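Local coordinates for phenol hydroxylase component phL (Pseudomonas stutzeri, PDB 3U52), which is a component of a phenol hydroxylase, probably the beta subunit of the multicomponent monooxygenase that hydroxylates phenol, at residues Phe212-Ile222 / Leu282-Ala293. Numbering follows the deposited sequence.
Sequences FELTLVQNILI and LQKWIDHWEPQA
Glu213 engages two tryptophans at once, laid along the face of the Trp285 indole and bonded at its far end to Trp289. Glu213 CG stands 3.6 Å from the centroid of the Trp285 five-membered ring, almost on the ring normal, which meets the geometry of a CH-pi contact. The carboxylate stacks there too, its plane within 6° of the indole. With Glu213 CG anti to the backbone N (chi1 -174°) and the chain extended beyond it, Glu213 OE1 reaches Trp289 NE1 at 2.6 Å. This short bond uses the anti lone pair of OE1 and lies close to the Trp289 ring plane. Over one face of Trp289, Val217 CG2 makes a second CH-pi contact, 3.5 Å from the five-membered ring centroid; His288 CD2 and Gln292 NE2 lie against the opposite face. The frame is a packing of helices 211-240 and 276-302 in a strand-free subunit, consistent with the ferritin-like helical fold of the methane/phenol/alkene hydroxylase family; the axes of the two short segments approach to 9.8 Å and cross at -50°. Leu216 CD2 packs 3.6 Å from Trp285 CB, and Leu221 CD1 lies 3.7 Å from Trp289 CB. Helix 211-240 widens into a pi-type turn at 216-222, where Leu216 O accepts from both Ile220 N and Leu221 N. Further out, helix 307-322 packs on Leu221 through Leu317 and Leu321, and its Arg314 forms a salt bridge with Glu290.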
# COMPACT_ATOMS: atom_id res chain seq x y z
N PHE D 212 7.73 -18.81 33.69
CA PHE D 212 6.31 -18.67 34.00
C PHE D 212 6.06 -18.08 35.39
O PHE D 212 5.20 -17.20 35.54
CB PHE D 212 5.47 -19.93 33.77
CG PHE D 212 4.02 -19.60 33.52
CD1 PHE D 212 3.56 -19.42 32.22
CD2 PHE D 212 3.14 -19.35 34.61
CE1 PHE D 212 2.21 -19.06 31.97
CE2 PHE D 212 1.80 -18.98 34.38
CZ PHE D 212 1.32 -18.86 33.05
N GLU D 213 6.86 -18.50 36.37
CA GLU D 213 6.84 -17.84 37.68
C GLU D 213 7.03 -16.33 37.45
O GLU D 213 6.27 -15.52 37.97
CB GLU D 213 7.95 -18.38 38.61
CG GLU D 213 7.86 -17.81 40.04
CD GLU D 213 9.01 -18.23 40.95
OE1 GLU D 213 9.06 -17.67 42.08
OE2 GLU D 213 9.82 -19.11 40.57
N LEU D 214 8.02 -15.97 36.63
CA LEU D 214 8.28 -14.57 36.32
C LEU D 214 7.12 -13.84 35.64
O LEU D 214 6.78 -12.72 36.05
CB LEU D 214 9.56 -14.42 35.47
CG LEU D 214 10.15 -13.02 35.38
CD1 LEU D 214 10.33 -12.31 36.71
CD2 LEU D 214 11.44 -13.09 34.61
N THR D 215 6.50 -14.44 34.62
CA THR D 215 5.36 -13.75 33.97
C THR D 215 4.19 -13.52 34.94
O THR D 215 3.56 -12.45 34.95
CB THR D 215 4.92 -14.41 32.62
OG1 THR D 215 4.13 -13.46 31.90
CG2 THR D 215 4.06 -15.62 32.82
N LEU D 216 3.89 -14.54 35.74
CA LEU D 216 2.88 -14.49 36.79
C LEU D 216 3.13 -13.34 37.75
O LEU D 216 2.23 -12.57 38.04
CB LEU D 216 2.87 -15.82 37.57
CG LEU D 216 2.02 -15.91 38.87
CD1 LEU D 216 0.55 -15.76 38.56
CD2 LEU D 216 2.24 -17.24 39.49
N VAL D 217 4.34 -13.25 38.28
CA VAL D 217 4.66 -12.24 39.30
C VAL D 217 4.62 -10.84 38.71
O VAL D 217 3.98 -9.92 39.28
CB VAL D 217 6.06 -12.48 39.90
CG1 VAL D 217 6.42 -11.37 40.89
CG2 VAL D 217 6.10 -13.87 40.57
N GLN D 218 5.33 -10.67 37.59
CA GLN D 218 5.38 -9.40 36.88
C GLN D 218 4.03 -8.98 36.23
O GLN D 218 3.49 -7.89 36.49
CB GLN D 218 6.46 -9.44 35.79
CG GLN D 218 6.60 -8.09 35.02
CD GLN D 218 7.06 -6.95 35.98
OE1 GLN D 218 8.23 -6.85 36.24
NE2 GLN D 218 6.16 -6.08 36.42
N ASN D 219 3.51 -9.84 35.37
CA ASN D 219 2.43 -9.46 34.46
C ASN D 219 1.04 -9.62 35.05
O ASN D 219 0.11 -9.00 34.54
CB ASN D 219 2.58 -10.18 33.09
CG ASN D 219 3.88 -9.78 32.34
OD1 ASN D 219 4.62 -10.65 31.86
ND2 ASN D 219 4.17 -8.49 32.28
N ILE D 220 0.88 -10.43 36.13
CA ILE D 220 -0.40 -10.60 36.81
C ILE D 220 -0.37 -9.94 38.21
O ILE D 220 -1.13 -9.01 38.49
CB ILE D 220 -0.85 -12.13 37.00
CG1 ILE D 220 -0.72 -12.98 35.70
CG2 ILE D 220 -2.28 -12.23 37.61
CD1 ILE D 220 -1.37 -12.36 34.50
N LEU D 221 0.52 -10.43 39.08
CA LEU D 221 0.51 -9.98 40.49
C LEU D 221 0.96 -8.52 40.71
O LEU D 221 0.22 -7.74 41.30
CB LEU D 221 1.28 -10.94 41.40
CG LEU D 221 0.87 -12.43 41.42
CD1 LEU D 221 1.85 -13.19 42.35
CD2 LEU D 221 -0.62 -12.72 41.75
N ILE D 222 2.12 -8.12 40.23
CA ILE D 222 2.55 -6.74 40.43
C ILE D 222 1.66 -5.75 39.62
O ILE D 222 1.05 -4.84 40.18
CB ILE D 222 4.04 -6.56 40.08
CG1 ILE D 222 4.92 -7.28 41.15
CG2 ILE D 222 4.40 -5.10 40.07
CD1 ILE D 222 6.32 -7.57 40.67
N LEU D 282 0.94 -22.89 40.58
CA LEU D 282 0.56 -21.48 40.51
C LEU D 282 0.15 -20.96 41.88
O LEU D 282 0.53 -19.86 42.27
CB LEU D 282 -0.57 -21.27 39.48
CG LEU D 282 -0.30 -21.51 37.98
CD1 LEU D 282 -1.55 -21.25 37.16
CD2 LEU D 282 0.80 -20.62 37.48
N GLN D 283 -0.62 -21.76 42.63
CA GLN D 283 -1.04 -21.31 43.96
C GLN D 283 0.18 -21.06 44.90
O GLN D 283 0.21 -20.14 45.71
CB GLN D 283 -1.99 -22.33 44.60
CG GLN D 283 -2.61 -21.80 45.87
CD GLN D 283 -3.49 -20.61 45.62
OE1 GLN D 283 -4.49 -20.70 44.90
NE2 GLN D 283 -3.13 -19.47 46.21
N LYS D 284 1.17 -21.93 44.79
CA LYS D 284 2.37 -21.83 45.61
C LYS D 284 3.06 -20.49 45.28
O LYS D 284 3.44 -19.74 46.20
CB LYS D 284 3.25 -23.04 45.32
CG LYS D 284 4.66 -23.02 45.88
CD LYS D 284 5.48 -24.16 45.23
CE LYS D 284 6.93 -23.74 45.01
NZ LYS D 284 7.78 -24.91 44.56
N TRP D 285 3.18 -20.17 43.98
CA TRP D 285 3.84 -18.91 43.58
C TRP D 285 3.03 -17.71 44.02
O TRP D 285 3.61 -16.78 44.54
CB TRP D 285 4.17 -18.86 42.09
CG TRP D 285 5.20 -19.82 41.64
CD1 TRP D 285 6.24 -20.33 42.37
CD2 TRP D 285 5.29 -20.41 40.34
NE1 TRP D 285 6.99 -21.21 41.59
CE2 TRP D 285 6.42 -21.27 40.34
CE3 TRP D 285 4.52 -20.29 39.16
CZ2 TRP D 285 6.80 -22.02 39.21
CZ3 TRP D 285 4.91 -21.01 38.04
CH2 TRP D 285 6.02 -21.89 38.08
N ILE D 286 1.70 -17.74 43.87
CA ILE D 286 0.86 -16.62 44.39
C ILE D 286 1.04 -16.42 45.93
O ILE D 286 1.13 -15.30 46.42
CB ILE D 286 -0.64 -16.86 44.05
CG1 ILE D 286 -0.87 -16.83 42.53
CG2 ILE D 286 -1.55 -15.86 44.76
CD1 ILE D 286 -2.12 -17.55 42.11
N ASP D 287 1.05 -17.52 46.69
CA ASP D 287 1.23 -17.45 48.15
C ASP D 287 2.55 -16.80 48.53
O ASP D 287 2.61 -16.03 49.47
CB ASP D 287 1.21 -18.84 48.81
CG ASP D 287 -0.15 -19.53 48.75
OD1 ASP D 287 -1.22 -18.89 48.57
OD2 ASP D 287 -0.13 -20.76 48.91
N HIS D 288 3.61 -17.16 47.82
CA HIS D 288 4.92 -16.51 48.03
C HIS D 288 4.98 -15.02 47.60
O HIS D 288 5.50 -14.14 48.32
CB HIS D 288 6.03 -17.33 47.36
CG HIS D 288 7.40 -16.84 47.70
ND1 HIS D 288 7.90 -16.88 48.99
CD2 HIS D 288 8.36 -16.28 46.94
CE1 HIS D 288 9.12 -16.37 49.00
NE2 HIS D 288 9.43 -15.99 47.77
N TRP D 289 4.45 -14.73 46.41
CA TRP D 289 4.69 -13.41 45.81
C TRP D 289 3.61 -12.38 45.97
O TRP D 289 3.91 -11.20 46.03
CB TRP D 289 4.98 -13.58 44.31
CG TRP D 289 6.28 -14.24 44.00
CD1 TRP D 289 6.47 -15.53 43.59
CD2 TRP D 289 7.55 -13.62 43.98
NE1 TRP D 289 7.79 -15.75 43.33
CE2 TRP D 289 8.47 -14.59 43.54
CE3 TRP D 289 8.01 -12.33 44.25
CZ2 TRP D 289 9.83 -14.31 43.41
CZ3 TRP D 289 9.33 -12.06 44.11
CH2 TRP D 289 10.24 -13.04 43.70
N GLU D 290 2.34 -12.79 46.00
CA GLU D 290 1.27 -11.78 46.07
C GLU D 290 1.37 -10.82 47.29
O GLU D 290 1.18 -9.60 47.13
CB GLU D 290 -0.13 -12.39 45.88
CG GLU D 290 -1.26 -11.38 45.86
CD GLU D 290 -1.81 -11.04 47.27
OE1 GLU D 290 -1.18 -11.47 48.27
OE2 GLU D 290 -2.87 -10.36 47.40
N PRO D 291 1.67 -11.34 48.51
CA PRO D 291 1.83 -10.46 49.67
C PRO D 291 3.07 -9.59 49.57
O PRO D 291 3.14 -8.56 50.21
CB PRO D 291 1.97 -11.45 50.85
CG PRO D 291 1.43 -12.75 50.36
CD PRO D 291 1.77 -12.77 48.89
N GLN D 292 4.08 -9.99 48.80
CA GLN D 292 5.23 -9.11 48.58
C GLN D 292 4.88 -7.93 47.68
O GLN D 292 5.37 -6.83 47.88
CB GLN D 292 6.37 -9.89 47.98
CG GLN D 292 6.93 -10.91 48.94
CD GLN D 292 8.08 -11.62 48.36
OE1 GLN D 292 9.12 -11.01 48.09
NE2 GLN D 292 7.93 -12.92 48.15
N ALA D 293 4.00 -8.18 46.70
CA ALA D 293 3.45 -7.17 45.81
C ALA D 293 2.61 -6.16 46.59
O ALA D 293 2.74 -4.94 46.41
CB ALA D 293 2.62 -7.84 44.69